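Local coordinates for protein oxidoreductase (PDB 7D5N) that binds NADH and myo-inositol together and, as an inositol dehydrogenase homologue, probably catalyses NAD-dependent oxidation of the polyol, at residues C113-C118 against L203-T208; G139-Y144 against N335-F340; W14-G19 against S89-N94. One frame throughout, in Å; residues are numbered along the deposited sequence.

Overall arrangement
All three contacts are buried, and they gather round one cofactor and inositol site: contacts 1 and 2 reach both ligands, contact 3 reaches NADH. Contact 3 joins two neighbouring strands of the Rossmann sheet, 12-16 and 87-91, and the cofactor-binding loops that follow them, mainly through backbone bonds. Contacts 1 and 2 join the loop after strand 110-113, and the end of strand 138-140 with the turn after it, to helices 202-217 and 329-348 of the C-terminal part. Their chemistry differs: contact 1 is polar and shares its bonds with the ligands, whereas contact 2 is apolar where its segments meet. E114 and T141 link contacts 1 and 2, while Y337 and S89 link contacts 2 and 3.

Contact 1. Residues C113-C118 against L203-T208; sequences CEKPLC and LGDVGT. With NAI (1,4-dihydronicotinamide adenine dinucleotide), chain D; INS (1,2,3,4,5,6-hexahydroxy-cyclohexane), chain E.
The K115 side chain spans the gap to helix 202-217 and brings its amine to both the backbone of D205 and the inositol. NZ donates to D205 O at 2.9 Å, approaching that oxygen 25° away from the carbonyl plane, and also to inositol O4 at 2.8 Å. The same hydroxyl donates in turn to D205 O, so amine, carbonyl and hydroxyl close a small triangle. With chi1 at 51°, CG starts out between the backbone N and the carbonyl carbon. Further bends along the chain bring CE beside G204 O (3.4 Å). A long, flexible lysine suits this path. E114, K115 and P116 form the Glu-Lys-Pro signature of the Gfo/Idh/MocA oxidoreductases, with a cis peptide bond before the proline. With no side chain on G204, P116 can sit close to the helix, its CD 4.1 Å from G204 O. D205 turns its CB away from this loop, and its carboxylate grips the polyol with both oxygens: inositol O5 donates to OD1 at 2.9 Å and O6 to OD2 at 3.0 Å. R191 forms a salt bridge to OD1 from outside the two segments. On the cofactor side, E114 OE1 accepts the carboxamide N7N of NADH at 3.0 Å in a nearly straight bond (174°). It also takes the backbone N-H of K115 on its anti lone pair; with T141 OG1 on OE1 and H29 on OE2, this helps to hold the carboxylate.

Contact 2. Residues G139-Y144 against N335-F340; sequences GVTYGY and NLYYRF. With INS (1,2,3,4,5,6-hexahydroxy-cyclohexane), chain E.
Strand 138-140, at the edge of the parallel Rossmann sheet, runs out here into a turn beside the ligand site, and L336 and F340 of helix 329-348 pack against it. One helical turn apart, both point toward segment 139-144, F340 at the strand end and L336 at the turn. F340 has CG anti to its carbonyl carbon (chi1 -67°), which sends the ring to the strand, CE1 3.5 Å from G139 CA; a glycine suits this closeness, since only bare backbone meets the ring. At the ring edge, near its plane, lie V140 O, 3.7 Å from CZ, and the methyl CG2 of T141. That methyl meets both aromatics, lying 4.1 Å from F340 CE2 and 4.0 Å from Y337 CE1. F340 CD2 in turn lies over one face of the Y337 ring, toward its rim. Further along, the branch CD1 of L336 presses on the turn, 3.4 Å from Y142 O and 3.7 Å from G143 CA. The bend consists of two successive inverse gamma turns centred on T141 and Y142, each with a weak bond. T141 OG1 is hydrogen-bonded to E114, and T141 O accepts the carboxamide N7N of NADH. Beyond the bend, Y144 OH donates to inositol O3 at 2.7 Å, the acceptor lying in the ring plane. H325 of the second subunit packs on Y144. Holding the cofactor by loops at the carboxyl ends of parallel strands is typical of the Rossmann fold, and the inositol lies between the two domains, as in Gfo/Idh/MocA enzymes.

Contact 3. Residues W14-G19 against S89-N94; sequences WAMVGG and SVATPN. With NAI (1,4-dihydronicotinamide adenine dinucleotide), chain D.
V17 CG1 and T92 CG2 meet at 3.7 Å, and both lie against the adenine of NADH, where two neighbouring parallel strands of the Rossmann fold end. V17 leads into the glycine-rich dinucleotide-binding turn. G18 and G19 take positive phi angles suited to glycine. G18 lies so close to the A91-T92 backbone that a side chain there would run into it, and its CA is 3.3 Å from adenine N3A. On segment 89-94, P93 CD packs near C8A, while N94 OD1 accepts the ribose hydroxyl O3D at 2.8 Å, its amide fixed through ND2 on A197 O. A water donates both to A91 O, at 2.6 Å, and to the phosphate oxygen O2N of NADH, tying the strand end to the pyrophosphate. Behind this first shell, a parallel ladder sets the positions of the ligand-binding ends. A15 O accepts S89 N, S89 O accepts V17 N, and V17 O accepts A91 N at 2.8 Å, nearly straight. M16 and S89 share one face of the sheet, V17 and V90 the other. The flexible thioether of M16 bends at its last torsion to bring CE to 3.9 Å from A91 CB. At the far end W14 has CG opposite its backbone N (chi1 -177°), which turns the N-H edge of the indole to S89 OG. That oxygen is also hydrogen-bonded to Y337 OH, and W14 NE1 donates to S89 OG at 2.9 Å, with the oxygen only 2° out of the indole plane but the bond bent to 142° at the hydrogen.

Contact 1. Residues C113-C118 against L203-T208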
loop_
_atom_site.group_PDB
_atom_site.type_symbol
_atom_site.label_atom_id
_atom_site.label_comp_id
_atom_site.label_asym_id
_atom_site.label_seq_id
_atom_site.Cartn_x
_atom_site.Cartn_y
_atom_site.Cartn_z
ATOM N N CYS B 113 31.565 1.439 17.823
ATOM C CA CYS B 113 31.258 0.082 18.315
ATOM C C CYS B 113 29.890 -0.342 17.787
ATOM O O CYS B 113 28.943 0.470 17.803
ATOM C CB CYS B 113 31.318 -0.031 19.830
ATOM S SG CYS B 113 31.217 -1.754 20.385
ATOM N N GLU B 114 29.776 -1.594 17.375
ATOM C CA GLU B 114 28.462 -2.133 16.976
ATOM C C GLU B 114 27.565 -2.248 18.210
ATOM O O GLU B 114 28.080 -2.454 19.340
ATOM C CB GLU B 114 28.609 -3.480 16.276
ATOM C CG GLU B 114 28.547 -3.361 14.774
ATOM C CD GLU B 114 27.223 -2.852 14.226
ATOM O OE1 GLU B 114 26.322 -2.478 15.023
ATOM O OE2 GLU B 114 27.094 -2.832 12.999
ATOM N N LYS B 115 26.262 -2.101 17.983
ATOM C CA LYS B 115 25.210 -2.381 18.986
ATOM C C LYS B 115 25.058 -3.896 19.102
ATOM O O LYS B 115 25.305 -4.618 18.139
ATOM C CB LYS B 115 23.900 -1.733 18.530
ATOM C CG LYS B 115 23.517 -2.078 17.095
ATOM C CD LYS B 115 22.151 -2.658 16.954
ATOM C CE LYS B 115 21.910 -3.917 17.755
ATOM N NZ LYS B 115 22.083 -5.121 16.912
ATOM N N PRO B 116 24.619 -4.445 20.257
ATOM C CA PRO B 116 24.527 -3.706 21.521
ATOM C C PRO B 116 25.938 -3.463 22.068
ATOM O O PRO B 116 26.801 -4.277 21.766
ATOM C CB PRO B 116 23.725 -4.658 22.423
ATOM C CG PRO B 116 24.046 -6.038 21.876
ATOM C CD PRO B 116 24.142 -5.832 20.378
ATOM N N LEU B 117 26.156 -2.362 22.796
ATOM C CA LEU B 117 27.518 -1.930 23.215
ATOM C C LEU B 117 28.199 -3.093 23.945
ATOM O O LEU B 117 29.326 -3.424 23.600
ATOM C CB LEU B 117 27.435 -0.691 24.113
ATOM C CG LEU B 117 28.781 -0.086 24.516
ATOM C CD1 LEU B 117 29.549 0.434 23.317
ATOM C CD2 LEU B 117 28.592 1.039 25.520
ATOM N N CYS B 118 27.528 -3.683 24.928
ATOM C CA CYS B 118 28.094 -4.788 25.745
ATOM C C CYS B 118 26.959 -5.509 26.467
ATOM O O CYS B 118 25.788 -5.155 26.223
ATOM C CB CYS B 118 29.136 -4.255 26.717
ATOM S SG CYS B 118 28.588 -2.758 27.570
ATOM N N LEU B 203 15.832 -8.750 22.171
ATOM C CA LEU B 203 15.735 -7.445 22.878
ATOM C C LEU B 203 16.950 -6.597 22.507
ATOM O O LEU B 203 16.775 -5.436 22.112
ATOM C CB LEU B 203 15.680 -7.675 24.386
ATOM C CG LEU B 203 14.350 -8.187 24.928
ATOM C CD1 LEU B 203 14.524 -8.737 26.341
ATOM C CD2 LEU B 203 13.302 -7.084 24.900
ATOM N N GLY B 204 18.153 -7.166 22.623
ATOM C CA GLY B 204 19.400 -6.455 22.271
ATOM C C GLY B 204 19.612 -6.382 20.764
ATOM O O GLY B 204 20.119 -5.350 20.270
ATOM N N ASP B 205 19.255 -7.438 20.035
ATOM C CA ASP B 205 19.623 -7.567 18.602
ATOM C C ASP B 205 18.765 -6.608 17.764
ATOM O O ASP B 205 19.315 -5.983 16.861
ATOM C CB ASP B 205 19.458 -9.003 18.124
ATOM C CG ASP B 205 20.080 -9.253 16.767
ATOM O OD1 ASP B 205 21.306 -9.051 16.630
ATOM O OD2 ASP B 205 19.318 -9.603 15.838
ATOM N N VAL B 206 17.454 -6.533 18.021
ATOM C CA VAL B 206 16.540 -5.718 17.167
ATOM C C VAL B 206 15.724 -4.715 18.011
ATOM O O VAL B 206 15.442 -3.637 17.498
ATOM C CB VAL B 206 15.666 -6.597 16.256
ATOM C CG1 VAL B 206 16.507 -7.322 15.211
ATOM C CG2 VAL B 206 14.788 -7.577 17.011
ATOM N N GLY B 207 15.352 -5.029 19.247
ATOM C CA GLY B 207 14.501 -4.128 20.048
ATOM C C GLY B 207 15.158 -2.782 20.289
ATOM O O GLY B 207 14.452 -1.736 20.252
ATOM N N THR B 208 16.475 -2.766 20.471
ATOM C CA THR B 208 17.212 -1.524 20.787
ATOM C C THR B 208 17.201 -0.552 19.613
ATOM O O THR B 208 17.446 0.640 19.877
ATOM C CB THR B 208 18.647 -1.797 21.235
ATOM O OG1 THR B 208 19.261 -2.582 20.219
ATOM C CG2 THR B 208 18.684 -2.490 22.578
HETATM P PA NAI D . 28.698 -12.197 11.612
HETATM O O1A NAI D . 28.700 -13.458 12.361
HETATM O O2A NAI D . 28.024 -12.115 10.317
HETATM O O5B NAI D . 30.225 -11.708 11.393
HETATM C C5B NAI D . 31.180 -11.677 12.447
HETATM C C4B NAI D . 32.502 -11.278 11.800
HETATM O O4B NAI D . 33.487 -10.938 12.766
HETATM C C3B NAI D . 33.106 -12.395 10.960
HETATM O O3B NAI D . 33.817 -11.803 9.867
HETATM C C2B NAI D . 34.068 -13.070 11.891
HETATM O O2B NAI D . 35.141 -13.741 11.227
HETATM C C1B NAI D . 34.579 -11.843 12.598
HETATM N N9A NAI D . 35.058 -12.073 13.941
HETATM C C8A NAI D . 34.496 -12.793 14.916
HETATM N N7A NAI D . 35.261 -12.702 16.036
HETATM C C5A NAI D . 36.321 -11.944 15.735
HETATM C C6A NAI D . 37.496 -11.469 16.451
HETATM N N6A NAI D . 37.676 -11.807 17.730
HETATM N N1A NAI D . 38.369 -10.698 15.786
HETATM C C2A NAI D . 38.157 -10.335 14.498
HETATM N N3A NAI D . 37.096 -10.761 13.772
HETATM C C4A NAI D . 36.174 -11.528 14.359
HETATM O O3 NAI D . 28.088 -11.103 12.596
HETATM P PN NAI D . 27.281 -9.819 12.069
HETATM O O1N NAI D . 25.863 -10.226 11.807
HETATM O O2N NAI D . 28.026 -9.100 11.039
HETATM O O5D NAI D . 27.270 -8.946 13.397
HETATM C C5D NAI D . 28.434 -8.317 13.910
HETATM C C4D NAI D . 28.084 -7.266 14.930
HETATM O O4D NAI D . 27.320 -6.245 14.261
HETATM C C3D NAI D . 27.222 -7.770 16.056
HETATM O O3D NAI D . 27.495 -7.012 17.209
HETATM C C2D NAI D . 25.806 -7.407 15.665
HETATM O O2D NAI D . 24.968 -7.078 16.771
HETATM C C1D NAI D . 26.037 -6.146 14.869
HETATM N N1N NAI D . 25.047 -5.871 13.843
HETATM C C2N NAI D . 24.546 -4.633 13.798
HETATM C C3N NAI D . 23.613 -4.260 12.857
HETATM C C7N NAI D . 23.113 -2.859 12.825
HETATM O O7N NAI D . 22.122 -2.616 12.157
HETATM N N7N NAI D . 23.822 -1.922 13.445
HETATM C C4N NAI D . 23.142 -5.217 11.798
HETATM C C5N NAI D . 23.768 -6.526 11.940
HETATM C C6N NAI D . 24.694 -6.786 12.936
HETATM C C1 INS E . 19.128 -7.738 11.974
HETATM C C2 INS E . 19.184 -6.344 11.397
HETATM C C3 INS E . 19.444 -5.313 12.486
HETATM C C4 INS E . 20.686 -5.678 13.294
HETATM C C5 INS E . 20.695 -7.121 13.768
HETATM C C6 INS E . 20.470 -8.062 12.610
HETATM O O1 INS E . 18.795 -8.662 10.935
HETATM O O2 INS E . 20.256 -6.279 10.448
HETATM O O3 INS E . 19.609 -4.023 11.861
HETATM O O4 INS E . 20.852 -4.842 14.421
HETATM O O5 INS E . 21.949 -7.431 14.373
HETATM O O6 INS E . 20.509 -9.370 13.124
#

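Contact 2. Residues G139-Y144 against N335-F340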
loop_
_atom_site.group_PDB
_atom_site.type_symbol
_atom_site.label_atom_id
_atom_site.label_comp_id
_atom_site.label_asym_id
_atom_site.label_seq_id
_atom_site.Cartn_x
_atom_site.Cartn_y
_atom_site.Cartn_z
ATOM N N GLY B 139 31.279 6.165 18.836
ATOM C CA GLY B 139 30.026 6.098 18.071
ATOM C C GLY B 139 29.405 4.735 18.235
ATOM O O GLY B 139 30.147 3.763 18.484
ATOM N N VAL B 140 28.085 4.648 18.135
ATOM C CA VAL B 140 27.370 3.343 18.096
ATOM C C VAL B 140 26.511 3.309 16.830
ATOM O O VAL B 140 25.852 4.306 16.527
ATOM C CB VAL B 140 26.553 3.116 19.376
ATOM C CG1 VAL B 140 25.842 1.775 19.379
ATOM C CG2 VAL B 140 27.441 3.241 20.603
ATOM N N THR B 141 26.534 2.192 16.107
ATOM C CA THR B 141 25.900 2.100 14.769
ATOM C C THR B 141 24.406 1.776 14.909
ATOM O O THR B 141 23.935 0.759 14.364
ATOM C CB THR B 141 26.748 1.240 13.827
ATOM O OG1 THR B 141 27.226 0.079 14.497
ATOM C CG2 THR B 141 27.931 2.024 13.306
ATOM N N TYR B 142 23.658 2.661 15.565
ATOM C CA TYR B 142 22.178 2.699 15.459
ATOM C C TYR B 142 21.861 3.334 14.099
ATOM O O TYR B 142 21.421 4.471 14.051
ATOM C CB TYR B 142 21.557 3.426 16.652
ATOM C CG TYR B 142 21.601 2.671 17.958
ATOM C CD1 TYR B 142 20.968 1.445 18.096
ATOM C CD2 TYR B 142 22.267 3.180 19.061
ATOM C CE1 TYR B 142 20.986 0.743 19.290
ATOM C CE2 TYR B 142 22.296 2.492 20.262
ATOM C CZ TYR B 142 21.652 1.276 20.379
ATOM O OH TYR B 142 21.700 0.621 21.572
ATOM N N GLY B 143 22.146 2.602 13.019
ATOM C CA GLY B 143 22.238 3.139 11.647
ATOM C C GLY B 143 20.945 3.777 11.161
ATOM O O GLY B 143 21.007 4.755 10.376
ATOM N N TYR B 144 19.795 3.268 11.595
ATOM C CA TYR B 144 18.480 3.750 11.103
ATOM C C TYR B 144 18.306 5.219 11.501
ATOM O O TYR B 144 17.545 5.940 10.835
ATOM C CB TYR B 144 17.363 2.843 11.614
ATOM C CG TYR B 144 17.552 1.400 11.225
ATOM C CD1 TYR B 144 17.223 0.935 9.958
ATOM C CD2 TYR B 144 18.080 0.497 12.129
ATOM C CE1 TYR B 144 17.429 -0.386 9.596
ATOM C CE2 TYR B 144 18.308 -0.822 11.779
ATOM C CZ TYR B 144 17.972 -1.267 10.509
ATOM O OH TYR B 144 18.170 -2.571 10.170
ATOM N N ASN B 335 25.433 9.011 6.811
ATOM C CA ASN B 335 25.061 10.216 7.595
ATOM C C ASN B 335 25.595 10.086 9.027
ATOM O O ASN B 335 26.003 11.128 9.584
ATOM C CB ASN B 335 23.556 10.479 7.529
ATOM C CG ASN B 335 23.110 10.818 6.125
ATOM O OD1 ASN B 335 23.885 11.328 5.322
ATOM N ND2 ASN B 335 21.847 10.573 5.818
ATOM N N LEU B 336 25.670 8.873 9.594
ATOM C CA LEU B 336 26.237 8.696 10.950
ATOM C C LEU B 336 27.763 8.757 10.861
ATOM O O LEU B 336 28.396 9.446 11.694
ATOM C CB LEU B 336 25.802 7.365 11.573
ATOM C CG LEU B 336 24.322 7.181 11.911
ATOM C CD1 LEU B 336 24.189 6.013 12.865
ATOM C CD2 LEU B 336 23.688 8.427 12.502
ATOM N N TYR B 337 28.354 8.059 9.891
ATOM C CA TYR B 337 29.829 7.963 9.797
ATOM C C TYR B 337 30.460 9.333 9.517
ATOM O O TYR B 337 31.547 9.583 10.086
ATOM C CB TYR B 337 30.248 6.852 8.830
ATOM C CG TYR B 337 30.676 5.576 9.518
ATOM C CD1 TYR B 337 29.808 4.510 9.690
ATOM C CD2 TYR B 337 31.966 5.420 9.991
ATOM C CE1 TYR B 337 30.207 3.340 10.319
ATOM C CE2 TYR B 337 32.383 4.264 10.625
ATOM C CZ TYR B 337 31.511 3.198 10.756
ATOM O OH TYR B 337 31.930 2.051 11.365
ATOM N N TYR B 338 29.866 10.222 8.710
ATOM C CA TYR B 338 30.528 11.536 8.481
ATOM C C TYR B 338 30.528 12.313 9.808
ATOM O O TYR B 338 31.514 13.035 10.071
ATOM C CB TYR B 338 29.997 12.310 7.267
ATOM C CG TYR B 338 28.808 13.198 7.532
ATOM C CD1 TYR B 338 28.935 14.356 8.281
ATOM C CD2 TYR B 338 27.559 12.895 7.012
ATOM C CE1 TYR B 338 27.854 15.182 8.522
ATOM C CE2 TYR B 338 26.462 13.706 7.250
ATOM C CZ TYR B 338 26.609 14.853 8.015
ATOM O OH TYR B 338 25.553 15.670 8.282
ATOM N N ARG B 339 29.470 12.173 10.604
ATOM C CA ARG B 339 29.344 12.815 11.936
ATOM C C ARG B 339 30.408 12.231 12.866
ATOM O O ARG B 339 31.052 13.017 13.586
ATOM C CB ARG B 339 27.925 12.622 12.470
ATOM C CG ARG B 339 26.893 13.445 11.715
ATOM C CD ARG B 339 25.518 13.281 12.335
ATOM N NE ARG B 339 24.535 14.262 11.898
ATOM C CZ ARG B 339 23.912 14.239 10.733
ATOM N NH1 ARG B 339 24.203 13.311 9.845
ATOM N NH2 ARG B 339 23.020 15.170 10.435
ATOM N N PHE B 340 30.582 10.912 12.843
ATOM C CA PHE B 340 31.627 10.235 13.640
ATOM C C PHE B 340 32.967 10.894 13.294
ATOM O O PHE B 340 33.722 11.265 14.216
ATOM C CB PHE B 340 31.656 8.721 13.399
ATOM C CG PHE B 340 30.453 7.947 13.883
ATOM C CD1 PHE B 340 29.666 8.425 14.918
ATOM C CD2 PHE B 340 30.116 6.728 13.305
ATOM C CE1 PHE B 340 28.565 7.705 15.359
ATOM C CE2 PHE B 340 29.022 6.002 13.755
ATOM C CZ PHE B 340 28.240 6.503 14.774
HETATM C C1 INS E . 19.128 -7.738 11.974
HETATM C C2 INS E . 19.184 -6.344 11.397
HETATM C C3 INS E . 19.444 -5.313 12.486
HETATM C C4 INS E . 20.686 -5.678 13.294
HETATM C C5 INS E . 20.695 -7.121 13.768
HETATM C C6 INS E . 20.470 -8.062 12.610
HETATM O O1 INS E . 18.795 -8.662 10.935
HETATM O O2 INS E . 20.256 -6.279 10.448
HETATM O O3 INS E . 19.609 -4.023 11.861
HETATM O O4 INS E . 20.852 -4.842 14.421
HETATM O O5 INS E . 21.949 -7.431 14.373
HETATM O O6 INS E . 20.509 -9.370 13.124
#

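Contact 3. Residues W14-G19 against S89-N94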
loop_
_atom_site.group_PDB
_atom_site.type_symbol
_atom_site.label_atom_id
_atom_site.label_comp_id
_atom_site.label_asym_id
_atom_site.label_seq_id
_atom_site.Cartn_x
_atom_site.Cartn_y
_atom_site.Cartn_z
ATOM N N TRP B 14 41.979 4.584 9.670
ATOM C CA TRP B 14 40.890 3.727 10.195
ATOM C C TRP B 14 41.189 2.238 9.997
ATOM O O TRP B 14 41.806 1.872 8.979
ATOM C CB TRP B 14 39.588 4.152 9.507
ATOM C CG TRP B 14 38.347 3.442 9.948
ATOM C CD1 TRP B 14 37.782 3.448 11.187
ATOM C CD2 TRP B 14 37.444 2.720 9.095
ATOM N NE1 TRP B 14 36.614 2.731 11.174
ATOM C CE2 TRP B 14 36.377 2.276 9.902
ATOM C CE3 TRP B 14 37.456 2.383 7.735
ATOM C CZ2 TRP B 14 35.344 1.483 9.401
ATOM C CZ3 TRP B 14 36.426 1.617 7.231
ATOM C CH2 TRP B 14 35.390 1.171 8.059
ATOM N N ALA B 15 40.747 1.437 10.961
ATOM C CA ALA B 15 40.751 -0.038 10.921
ATOM C C ALA B 15 39.359 -0.563 11.264
ATOM O O ALA B 15 38.532 0.178 11.849
ATOM C CB ALA B 15 41.766 -0.602 11.894
ATOM N N MET B 16 39.144 -1.838 10.987
ATOM C CA MET B 16 38.017 -2.596 11.562
ATOM C C MET B 16 38.556 -3.808 12.308
ATOM O O MET B 16 39.578 -4.383 11.882
ATOM C CB MET B 16 37.052 -3.066 10.476
ATOM C CG MET B 16 36.340 -1.920 9.793
ATOM S SD MET B 16 35.204 -2.591 8.565
ATOM C CE MET B 16 34.005 -3.395 9.607
ATOM N N VAL B 17 37.886 -4.171 13.381
ATOM C CA VAL B 17 37.982 -5.528 13.960
ATOM C C VAL B 17 36.659 -6.216 13.639
ATOM O O VAL B 17 35.597 -5.615 13.926
ATOM C CB VAL B 17 38.283 -5.469 15.463
ATOM C CG1 VAL B 17 38.442 -6.868 16.038
ATOM C CG2 VAL B 17 39.526 -4.630 15.737
ATOM N N GLY B 18 36.729 -7.386 13.010
ATOM C CA GLY B 18 35.558 -8.090 12.472
ATOM C C GLY B 18 35.145 -7.502 11.136
ATOM O O GLY B 18 35.943 -6.740 10.534
ATOM N N GLY B 19 33.934 -7.833 10.678
ATOM C CA GLY B 19 33.405 -7.366 9.388
ATOM C C GLY B 19 34.105 -8.011 8.208
ATOM O O GLY B 19 34.190 -7.368 7.169
ATOM N N SER B 89 36.568 0.614 13.998
ATOM C CA SER B 89 35.171 0.142 14.063
ATOM C C SER B 89 35.169 -1.321 14.492
ATOM O O SER B 89 35.930 -2.140 13.915
ATOM C CB SER B 89 34.434 0.358 12.780
ATOM O OG SER B 89 34.286 1.749 12.497
ATOM N N VAL B 90 34.335 -1.627 15.478
ATOM C CA VAL B 90 34.262 -2.970 16.095
ATOM C C VAL B 90 32.968 -3.611 15.610
ATOM O O VAL B 90 31.879 -3.160 16.047
ATOM C CB VAL B 90 34.342 -2.875 17.624
ATOM C CG1 VAL B 90 34.259 -4.248 18.266
ATOM C CG2 VAL B 90 35.596 -2.139 18.073
ATOM N N ALA B 91 33.100 -4.610 14.739
ATOM C CA ALA B 91 31.988 -5.319 14.068
ATOM C C ALA B 91 32.065 -6.814 14.385
ATOM O O ALA B 91 31.616 -7.629 13.567
ATOM C CB ALA B 91 32.036 -5.043 12.589
ATOM N N THR B 92 32.556 -7.161 15.574
ATOM C CA THR B 92 32.632 -8.576 16.029
ATOM C C THR B 92 31.324 -8.982 16.696
ATOM O O THR B 92 30.472 -8.139 16.955
ATOM C CB THR B 92 33.790 -8.744 17.009
ATOM O OG1 THR B 92 33.534 -7.821 18.072
ATOM C CG2 THR B 92 35.131 -8.507 16.349
ATOM N N PRO B 93 31.116 -10.281 16.989
ATOM C CA PRO B 93 29.985 -10.700 17.814
ATOM C C PRO B 93 29.973 -9.959 19.158
ATOM O O PRO B 93 31.026 -9.500 19.622
ATOM C CB PRO B 93 30.210 -12.208 17.964
ATOM C CG PRO B 93 30.915 -12.579 16.681
ATOM C CD PRO B 93 31.885 -11.433 16.485
ATOM N N ASN B 94 28.792 -9.897 19.769
ATOM C CA ASN B 94 28.508 -9.046 20.952
ATOM C C ASN B 94 29.518 -9.309 22.082
ATOM O O ASN B 94 29.926 -8.334 22.719
ATOM C CB ASN B 94 27.081 -9.264 21.457
ATOM C CG ASN B 94 26.023 -8.897 20.439
ATOM O OD1 ASN B 94 26.297 -8.240 19.436
ATOM N ND2 ASN B 94 24.790 -9.284 20.723
HETATM P PA NAI D . 28.698 -12.197 11.612
HETATM O O1A NAI D . 28.700 -13.458 12.361
HETATM O O2A NAI D . 28.024 -12.115 10.317
HETATM O O5B NAI D . 30.225 -11.708 11.393
HETATM C C5B NAI D . 31.180 -11.677 12.447
HETATM C C4B NAI D . 32.502 -11.278 11.800
HETATM O O4B NAI D . 33.487 -10.938 12.766
HETATM C C3B NAI D . 33.106 -12.395 10.960
HETATM O O3B NAI D . 33.817 -11.803 9.867
HETATM C C2B NAI D . 34.068 -13.070 11.891
HETATM O O2B NAI D . 35.141 -13.741 11.227
HETATM C C1B NAI D . 34.579 -11.843 12.598
HETATM N N9A NAI D . 35.058 -12.073 13.941
HETATM C C8A NAI D . 34.496 -12.793 14.916
HETATM N N7A NAI D . 35.261 -12.702 16.036
HETATM C C5A NAI D . 36.321 -11.944 15.735
HETATM C C6A NAI D . 37.496 -11.469 16.451
HETATM N N6A NAI D . 37.676 -11.807 17.730
HETATM N N1A NAI D . 38.369 -10.698 15.786
HETATM C C2A NAI D . 38.157 -10.335 14.498
HETATM N N3A NAI D . 37.096 -10.761 13.772
HETATM C C4A NAI D . 36.174 -11.528 14.359
HETATM O O3 NAI D . 28.088 -11.103 12.596
HETATM P PN NAI D . 27.281 -9.819 12.069
HETATM O O1N NAI D . 25.863 -10.226 11.807
HETATM O O2N NAI D . 28.026 -9.100 11.039
HETATM O O5D NAI D . 27.270 -8.946 13.397
HETATM C C5D NAI D . 28.434 -8.317 13.910
HETATM C C4D NAI D . 28.084 -7.266 14.930
HETATM O O4D NAI D . 27.320 -6.245 14.261
HETATM C C3D NAI D . 27.222 -7.770 16.056
HETATM O O3D NAI D . 27.495 -7.012 17.209
HETATM C C2D NAI D . 25.806 -7.407 15.665
HETATM O O2D NAI D . 24.968 -7.078 16.771
HETATM C C1D NAI D . 26.037 -6.146 14.869
HETATM N N1N NAI D . 25.047 -5.871 13.843
HETATM C C2N NAI D . 24.546 -4.633 13.798
HETATM C C3N NAI D . 23.613 -4.260 12.857
HETATM C C7N NAI D . 23.113 -2.859 12.825
HETATM O O7N NAI D . 22.122 -2.616 12.157
HETATM N N7N NAI D . 23.822 -1.922 13.445
HETATM C C4N NAI D . 23.142 -5.217 11.798
HETATM C C5N NAI D . 23.768 -6.526 11.940
HETATM C C6N NAI D . 24.694 -6.786 12.936
HETATM O O HOH W 1 30.679 -8.237 11.252
#